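Local atomic coordinates of capsule biosynthesis protein capD (Bacillus anthracis, PDB entry 3G9K), a protein that cleaves the poly-gamma-D-glutamate capsule of Bacillus anthracis and transfers it to peptidoglycan as a transpeptidase of the gamma-glutamyltransferase family. Residues L245-K250 with K298-K303; F81-E86 with P238-V243; R85-Y90 with I99-F104. All blocks are in the same frame, centred on the assembly; numbering follows the deposited sequence.

Contact 1. Residues L245-K250 with K298-K303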
# COMPACT_ATOMS: atom_id res chain seq x y z
N LEU A 245 1.53 -3.23 13.75
CA LEU A 245 2.91 -3.01 13.30
C LEU A 245 3.74 -2.37 14.40
O LEU A 245 4.85 -2.83 14.69
CB LEU A 245 2.92 -2.13 12.05
CG LEU A 245 4.26 -1.53 11.63
CD1 LEU A 245 5.37 -2.58 11.49
CD2 LEU A 245 4.03 -0.75 10.32
N LEU A 246 3.19 -1.35 15.05
CA LEU A 246 3.92 -0.63 16.10
C LEU A 246 4.14 -1.46 17.39
O LEU A 246 5.19 -1.38 18.02
CB LEU A 246 3.16 0.65 16.47
CG LEU A 246 3.97 1.93 16.69
CD1 LEU A 246 3.11 2.99 17.39
CD2 LEU A 246 5.31 1.73 17.34
N GLN A 247 3.13 -2.21 17.80
CA GLN A 247 3.30 -3.23 18.83
C GLN A 247 4.46 -4.19 18.54
O GLN A 247 5.30 -4.45 19.43
CB GLN A 247 2.01 -4.05 18.97
CG GLN A 247 0.86 -3.29 19.60
CD GLN A 247 -0.44 -4.08 19.60
OE1 GLN A 247 -0.59 -5.06 18.85
NE2 GLN A 247 -1.39 -3.67 20.47
N MSE A 248 4.50 -4.71 17.35
CA MSE A 248 5.57 -5.61 16.92
C MSE A 248 6.95 -4.95 16.92
O MSE A 248 7.93 -5.56 17.35
CB MSE A 248 5.26 -6.21 15.55
CG MSE A 248 4.18 -7.28 15.56
SE MSE A 248 3.82 -8.07 13.85
CE MSE A 248 5.57 -8.73 13.40
N LEU A 249 7.02 -3.72 16.41
CA LEU A 249 8.26 -2.96 16.45
C LEU A 249 8.71 -2.77 17.91
O LEU A 249 9.88 -2.96 18.21
CB LEU A 249 8.11 -1.59 15.78
CG LEU A 249 7.92 -1.57 14.25
CD1 LEU A 249 7.52 -0.17 13.80
CD2 LEU A 249 9.19 -2.05 13.48
N LYS A 250 7.78 -2.37 18.77
CA LYS A 250 8.09 -2.10 20.18
C LYS A 250 8.46 -3.39 20.93
O LYS A 250 9.44 -3.41 21.68
CB LYS A 250 6.95 -1.36 20.85
CG LYS A 250 6.79 0.07 20.37
CD LYS A 250 5.69 0.78 21.12
CE LYS A 250 6.16 1.19 22.53
NZ LYS A 250 7.07 2.37 22.55
N LYS A 298 -3.29 4.14 23.20
CA LYS A 298 -3.11 3.39 24.41
C LYS A 298 -2.71 1.94 24.08
O LYS A 298 -1.98 1.31 24.83
CB LYS A 298 -4.37 3.48 25.28
CG LYS A 298 -4.72 4.94 25.67
CD LYS A 298 -6.03 5.07 26.47
CE LYS A 298 -6.43 6.56 26.66
NZ LYS A 298 -6.54 6.97 28.11
N MSE A 299 -3.13 1.46 22.95
CA MSE A 299 -2.77 0.11 22.53
C MSE A 299 -1.32 -0.03 22.04
O MSE A 299 -0.82 -1.14 21.84
CB MSE A 299 -3.74 -0.38 21.45
CG MSE A 299 -5.16 -0.60 21.92
SE MSE A 299 -6.24 -1.38 20.50
CE MSE A 299 -5.66 -3.23 20.64
N VAL A 300 -0.63 1.08 21.81
CA VAL A 300 0.79 1.08 21.36
C VAL A 300 1.73 1.73 22.41
O VAL A 300 2.92 1.99 22.15
CB VAL A 300 0.92 1.82 20.01
CG1 VAL A 300 0.11 1.09 18.94
CG2 VAL A 300 0.44 3.25 20.15
N SER A 301 1.17 1.99 23.60
CA SER A 301 1.91 2.61 24.70
C SER A 301 2.88 1.62 25.33
O SER A 301 2.63 0.41 25.35
CB SER A 301 0.92 3.09 25.79
OG SER A 301 0.27 1.99 26.42
N ASP A 302 3.98 2.13 25.88
CA ASP A 302 4.95 1.27 26.59
C ASP A 302 4.27 0.36 27.62
O ASP A 302 4.64 -0.81 27.76
CB ASP A 302 6.03 2.10 27.29
CG ASP A 302 7.00 2.75 26.32
OD1 ASP A 302 7.29 2.14 25.27
OD2 ASP A 302 7.49 3.87 26.62
N LYS A 303 3.27 0.89 28.31
CA LYS A 303 2.59 0.12 29.37
C LYS A 303 1.70 -0.97 28.80
O LYS A 303 1.60 -2.06 29.38
CB LYS A 303 1.80 1.05 30.30
CG LYS A 303 2.65 1.62 31.48
CD LYS A 303 1.80 1.80 32.74
CE LYS A 303 2.52 2.58 33.86
NZ LYS A 303 1.80 2.47 35.18
O HOH W 1 4.61 3.97 21.89
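Leu246, Gln247 and Lys250, on one side of helix 242-254, meet the link between short helices 296-299 and 302-306, where Ser301 is the N-cap residue of the second. In this N-terminal piece of the CapD precursor, of the gamma-glutamyltransferase (Ntn-clan) fold, the arrangement illustrates how one helix face can combine close packing and a buried amide bond at one end with an ionic, hydrated grip at the other. At the tight end the Leu246 and Val300 side chains cross at about a right angle, with Leu246 CD1 3.6 Å from Val300 CB and within touching range of both methyl groups; Tyr228 touches Leu246 and Val224 touches Val300, both from strand 219-228. Next to it, the Gln247 chain runs extended beyond CG and delivers its amide to the backbone. Gln247 NE2 donates to Met299 O over 2.9 Å, nearly straight at 168°, the acceptor lying close to the amide plane although the donor is tilted from the carbonyl plane.

On the solvent side the exposed Asp302 receives the end of Lys250, itself buried. The lysine chain bends at chi3 (77°) and again at chi4, which carries its CD past Val300 O at 3.2 Å. Lys250 NZ forms a salt bridge of 2.7 Å with Asp302 OD1, on the syn side but 35° out of the carboxylate plane. A water accepts from Lys250 NZ and donates to Val300 O, while Asn227 O gives the ammonium a third partner. Ser301 OG donates to Lys298 O over 2.8 Å and also caps the backbone N of Tyr304.

Contact 2. Residues F81-E86 with P238-V243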
# COMPACT_ATOMS: atom_id res chain seq x y z
N PHE A 81 -5.02 11.14 8.73
CA PHE A 81 -5.20 9.88 8.02
C PHE A 81 -6.54 9.91 7.27
O PHE A 81 -7.57 10.12 7.88
CB PHE A 81 -5.17 8.66 8.95
CG PHE A 81 -5.22 7.37 8.19
CD1 PHE A 81 -4.07 6.85 7.64
CD2 PHE A 81 -6.41 6.74 7.95
CE1 PHE A 81 -4.11 5.69 6.87
CE2 PHE A 81 -6.45 5.57 7.19
CZ PHE A 81 -5.28 5.05 6.67
N ILE A 82 -6.52 9.76 5.95
CA ILE A 82 -7.78 9.67 5.22
C ILE A 82 -8.07 8.20 4.81
O ILE A 82 -7.29 7.56 4.11
CB ILE A 82 -7.80 10.57 3.99
CG1 ILE A 82 -7.25 11.95 4.32
CG2 ILE A 82 -9.23 10.61 3.43
CD1 ILE A 82 -7.88 12.55 5.54
N ASP A 83 -9.20 7.70 5.29
CA ASP A 83 -9.67 6.35 5.04
C ASP A 83 -10.67 6.36 3.88
O ASP A 83 -11.82 6.79 4.04
CB ASP A 83 -10.34 5.81 6.32
CG ASP A 83 -10.84 4.36 6.17
OD1 ASP A 83 -10.99 3.88 5.02
OD2 ASP A 83 -11.03 3.67 7.19
N TYR A 84 -10.25 5.87 2.71
CA TYR A 84 -11.14 5.72 1.56
C TYR A 84 -11.23 4.23 1.12
O TYR A 84 -11.32 3.89 -0.06
CB TYR A 84 -10.74 6.67 0.42
CG TYR A 84 -9.23 6.67 0.11
CD1 TYR A 84 -8.71 5.91 -0.92
CD2 TYR A 84 -8.36 7.42 0.85
CE1 TYR A 84 -7.36 5.90 -1.18
CE2 TYR A 84 -7.02 7.41 0.62
CZ TYR A 84 -6.52 6.67 -0.42
OH TYR A 84 -5.16 6.66 -0.64
N ARG A 85 -11.30 3.37 2.12
CA ARG A 85 -11.50 1.99 1.92
C ARG A 85 -12.95 1.78 1.48
O ARG A 85 -13.84 2.54 1.89
CB ARG A 85 -11.20 1.28 3.24
CG ARG A 85 -11.15 -0.20 3.14
CD ARG A 85 -10.35 -0.78 4.32
NE ARG A 85 -10.44 -2.24 4.34
CZ ARG A 85 -9.83 -3.04 3.49
NH1 ARG A 85 -9.06 -2.56 2.51
NH2 ARG A 85 -9.97 -4.35 3.61
N GLU A 86 -13.17 0.74 0.68
CA GLU A 86 -14.51 0.40 0.21
C GLU A 86 -15.44 0.06 1.37
O GLU A 86 -15.00 -0.37 2.42
CB GLU A 86 -14.50 -0.75 -0.79
CG GLU A 86 -13.52 -0.61 -1.89
CD GLU A 86 -12.19 -1.28 -1.63
OE1 GLU A 86 -11.68 -1.32 -0.46
OE2 GLU A 86 -11.62 -1.77 -2.64
N PRO A 238 -7.35 1.82 13.11
CA PRO A 238 -8.46 0.94 12.76
C PRO A 238 -9.39 1.58 11.74
O PRO A 238 -9.71 2.79 11.84
CB PRO A 238 -9.15 0.69 14.09
CG PRO A 238 -8.08 0.78 15.06
CD PRO A 238 -7.11 1.83 14.57
N PRO A 239 -9.80 0.81 10.73
CA PRO A 239 -9.64 -0.64 10.50
C PRO A 239 -8.28 -1.07 9.87
O PRO A 239 -8.08 -2.26 9.62
CB PRO A 239 -10.77 -0.95 9.53
CG PRO A 239 -10.80 0.26 8.66
CD PRO A 239 -10.50 1.45 9.61
N PHE A 240 -7.37 -0.13 9.67
CA PHE A 240 -6.00 -0.45 9.20
C PHE A 240 -5.23 -1.06 10.38
O PHE A 240 -5.72 -1.04 11.52
CB PHE A 240 -5.31 0.81 8.65
CG PHE A 240 -5.86 1.30 7.32
CD1 PHE A 240 -5.12 1.13 6.16
CD2 PHE A 240 -7.11 1.91 7.24
CE1 PHE A 240 -5.61 1.57 4.93
CE2 PHE A 240 -7.63 2.35 6.01
CZ PHE A 240 -6.87 2.17 4.85
N SER A 241 -4.01 -1.56 10.14
CA SER A 241 -3.26 -2.30 11.17
C SER A 241 -1.93 -1.67 11.59
O SER A 241 -0.96 -2.34 11.86
CB SER A 241 -3.05 -3.72 10.67
OG SER A 241 -4.32 -4.36 10.65
N GLY A 242 -1.91 -0.37 11.69
CA GLY A 242 -0.76 0.32 12.25
C GLY A 242 -0.51 -0.02 13.71
O GLY A 242 0.64 -0.09 14.12
N VAL A 243 -1.56 -0.22 14.50
CA VAL A 243 -1.38 -0.66 15.90
C VAL A 243 -0.55 -1.97 15.99
O VAL A 243 0.41 -2.07 16.75
CB VAL A 243 -2.71 -0.84 16.66
CG1 VAL A 243 -2.46 -1.56 18.00
CG2 VAL A 243 -3.43 0.51 16.87
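Phe81 and Phe240 form a T-shaped pair, the aromatic core of a buried contact that sets strand 79-83, an inner strand of the four-stranded antiparallel sheet of this Ntn-clan protein, against the loop before helix 242-254. The edge of Phe81 points into the face of Phe240, with ring centroids 4.8 Å apart and planes at 72°; Phe81 CZ stands over the ring centre. Phe81 reaches it with CG anti to the backbone N (chi1 -175°).

Van der Waals contacts extend the pair. Asp83 CG lies in the plane of the Phe240 ring at its edge, 3.8 Å from Phe240 CE2, the carboxylate turned almost perpendicular to the ring. Pro239, which follows a cis peptide bond, brings its CD to 3.3 Å from Asp83 OD2, and Met60 of the other chain of the processed CapD precursor packs on Phe240.

The polar bonds of Asp83 and Arg85 do not run to 238-243. One, from Arg85 N to Asp83 OD1 (3.0 Å), closes an Asx turn; OD1 also pairs with Arg55 of the other chain, OD2 with Arg221, and Arg85 NH2 with Ser56 of the other chain. The buried Asp83 carboxylate is thus fixed in rotation, and its two arginine partners would probably favour the charged form.

Contact 3. Residues R85-Y90 with I99-F104; sequences RETTPY and IGVPGF
Glu86 CB sits over one face of the peptide group between Gly100 and Val101, 3.8 Å from Gly100 C, whereas at its edge the N-H of Val101 is used for hydrogen bonding to Thr87 O. This bond, from Val101 N to Thr87 O, spans 2.7 Å and is nearly straight at 169°. The return bond, from Thr87 N to Val101 O, is longer at 3.3 Å and more bent. Val101 O receives a further contact from the CA-H of Glu86, with Glu86 CA 3.1 Å from the oxygen and an angle of 128° at the hydrogen.

Reciprocal bonds of this kind define a hydrogen-bonded antiparallel pair, here a single beta bridge that pinches together the two ends of the loop between strand 79-83 and helix 104-115. Both ends also meet the other chain of the processed CapD precursor: Gly100 N donates to Asn36 OD1 of that chain, and Thr88 OG1 bonds to its Lys54 O.

The side chains fit round the bridge. A bend at chi2 (94°) leads the Glu86 carboxylate away, while its CG rests 3.8 Å from Pro102 CA. Thr87 and Val101 meet through Thr87 OG1 and Val101 CB, 3.7 Å apart, and Tyr216 touches both residues. Beside the bridge, Gly100 CA approaches Thr87 O to 3.4 Å; farther out, where the chains part, the Pro89 ring turns its CG and CD toward Ile99 O, with Pro89 CD 3.6 Å from that oxygen. Asp212 of helix 210-214 packs on Pro89 and on Val101.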
# COMPACT_ATOMS: atom_id res chain seq x y z
N ARG A 85 -11.30 3.37 2.12
CA ARG A 85 -11.50 1.99 1.92
C ARG A 85 -12.95 1.78 1.48
O ARG A 85 -13.84 2.54 1.89
CB ARG A 85 -11.20 1.28 3.24
CG ARG A 85 -11.15 -0.20 3.14
CD ARG A 85 -10.35 -0.78 4.32
NE ARG A 85 -10.44 -2.24 4.34
CZ ARG A 85 -9.83 -3.04 3.49
NH1 ARG A 85 -9.06 -2.56 2.51
NH2 ARG A 85 -9.97 -4.35 3.61
N GLU A 86 -13.17 0.74 0.68
CA GLU A 86 -14.51 0.40 0.21
C GLU A 86 -15.44 0.06 1.37
O GLU A 86 -15.00 -0.37 2.42
CB GLU A 86 -14.50 -0.75 -0.79
CG GLU A 86 -13.52 -0.61 -1.89
CD GLU A 86 -12.19 -1.28 -1.63
OE1 GLU A 86 -11.68 -1.32 -0.46
OE2 GLU A 86 -11.62 -1.77 -2.64
N THR A 87 -16.73 0.29 1.17
CA THR A 87 -17.73 -0.01 2.18
C THR A 87 -18.69 -1.10 1.68
O THR A 87 -18.94 -1.26 0.47
CB THR A 87 -18.46 1.30 2.62
OG1 THR A 87 -18.90 1.99 1.45
CG2 THR A 87 -17.49 2.20 3.43
N THR A 88 -19.19 -1.91 2.61
CA THR A 88 -20.00 -3.04 2.24
C THR A 88 -21.39 -2.55 1.76
O THR A 88 -21.98 -1.66 2.39
CB THR A 88 -20.15 -4.08 3.42
OG1 THR A 88 -18.86 -4.50 3.88
CG2 THR A 88 -20.85 -5.31 2.98
N PRO A 89 -21.88 -3.12 0.65
CA PRO A 89 -23.22 -2.79 0.19
C PRO A 89 -24.26 -3.53 1.03
O PRO A 89 -23.92 -4.34 1.89
CB PRO A 89 -23.22 -3.29 -1.24
CG PRO A 89 -22.31 -4.44 -1.23
CD PRO A 89 -21.30 -4.18 -0.16
N TYR A 90 -25.53 -3.26 0.75
CA TYR A 90 -26.61 -3.92 1.48
C TYR A 90 -26.52 -5.45 1.29
O TYR A 90 -26.46 -5.94 0.13
CB TYR A 90 -27.95 -3.38 0.94
CG TYR A 90 -29.13 -3.81 1.75
CD1 TYR A 90 -29.51 -3.10 2.86
CD2 TYR A 90 -29.85 -4.93 1.41
CE1 TYR A 90 -30.58 -3.48 3.62
CE2 TYR A 90 -30.94 -5.34 2.19
CZ TYR A 90 -31.28 -4.60 3.28
OH TYR A 90 -32.34 -4.97 4.04
N ILE A 99 -18.15 -7.48 -3.62
CA ILE A 99 -17.54 -6.22 -4.12
C ILE A 99 -18.00 -5.09 -3.22
O ILE A 99 -19.20 -5.01 -2.90
CB ILE A 99 -17.91 -5.96 -5.58
CG1 ILE A 99 -17.42 -7.09 -6.46
CG2 ILE A 99 -17.39 -4.59 -6.06
CD1 ILE A 99 -17.88 -7.07 -7.90
N GLY A 100 -17.08 -4.24 -2.78
CA GLY A 100 -17.37 -3.14 -1.84
C GLY A 100 -17.62 -1.89 -2.65
O GLY A 100 -17.24 -1.85 -3.83
N VAL A 101 -18.29 -0.89 -2.08
CA VAL A 101 -18.49 0.36 -2.84
C VAL A 101 -17.11 1.04 -2.95
O VAL A 101 -16.49 1.31 -1.93
CB VAL A 101 -19.49 1.30 -2.15
CG1 VAL A 101 -19.60 2.60 -2.94
CG2 VAL A 101 -20.85 0.61 -2.02
N PRO A 102 -16.60 1.26 -4.16
CA PRO A 102 -15.23 1.85 -4.28
C PRO A 102 -15.07 3.23 -3.68
O PRO A 102 -15.96 4.09 -3.87
CB PRO A 102 -15.01 1.87 -5.80
CG PRO A 102 -15.95 0.94 -6.31
CD PRO A 102 -17.14 0.95 -5.48
N GLY A 103 -13.96 3.42 -2.94
CA GLY A 103 -13.67 4.64 -2.26
C GLY A 103 -12.63 5.55 -2.86
O GLY A 103 -12.58 6.74 -2.49
N PHE A 104 -11.81 5.02 -3.79
CA PHE A 104 -10.69 5.73 -4.39
C PHE A 104 -11.05 7.17 -4.89
O PHE A 104 -10.40 8.17 -4.48
CB PHE A 104 -10.16 4.89 -5.57
CG PHE A 104 -8.91 5.44 -6.19
CD1 PHE A 104 -8.98 6.43 -7.19
CD2 PHE A 104 -7.66 4.97 -5.83
CE1 PHE A 104 -7.84 6.96 -7.78
CE2 PHE A 104 -6.50 5.50 -6.42
CZ PHE A 104 -6.62 6.49 -7.42

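How the contacts relate
From the N terminus, strand 79-83 runs into the stretch from which contacts 2 and 3 both start, sharing Arg85 and Glu86. Contact 3 closes first, joining the ends of the loop, partly not modelled, between that strand and helix 104-115. Contact 2 closes far later, at 238-243, so the smaller loop lies inside its span; it sets the end of an inner sheet strand against the entry to helix 242-254. Contact 1 follows in series, tying that helix to the C-terminal helices 296-299 and 302-306. Contacts 2 and 3 touch where Tyr84 meets Gly103 and Phe104; contacts 1 and 2 where Val243 packs on Met299 and Val300. Contacts 1 and 3 stay about 15 Å apart at their nearest atoms.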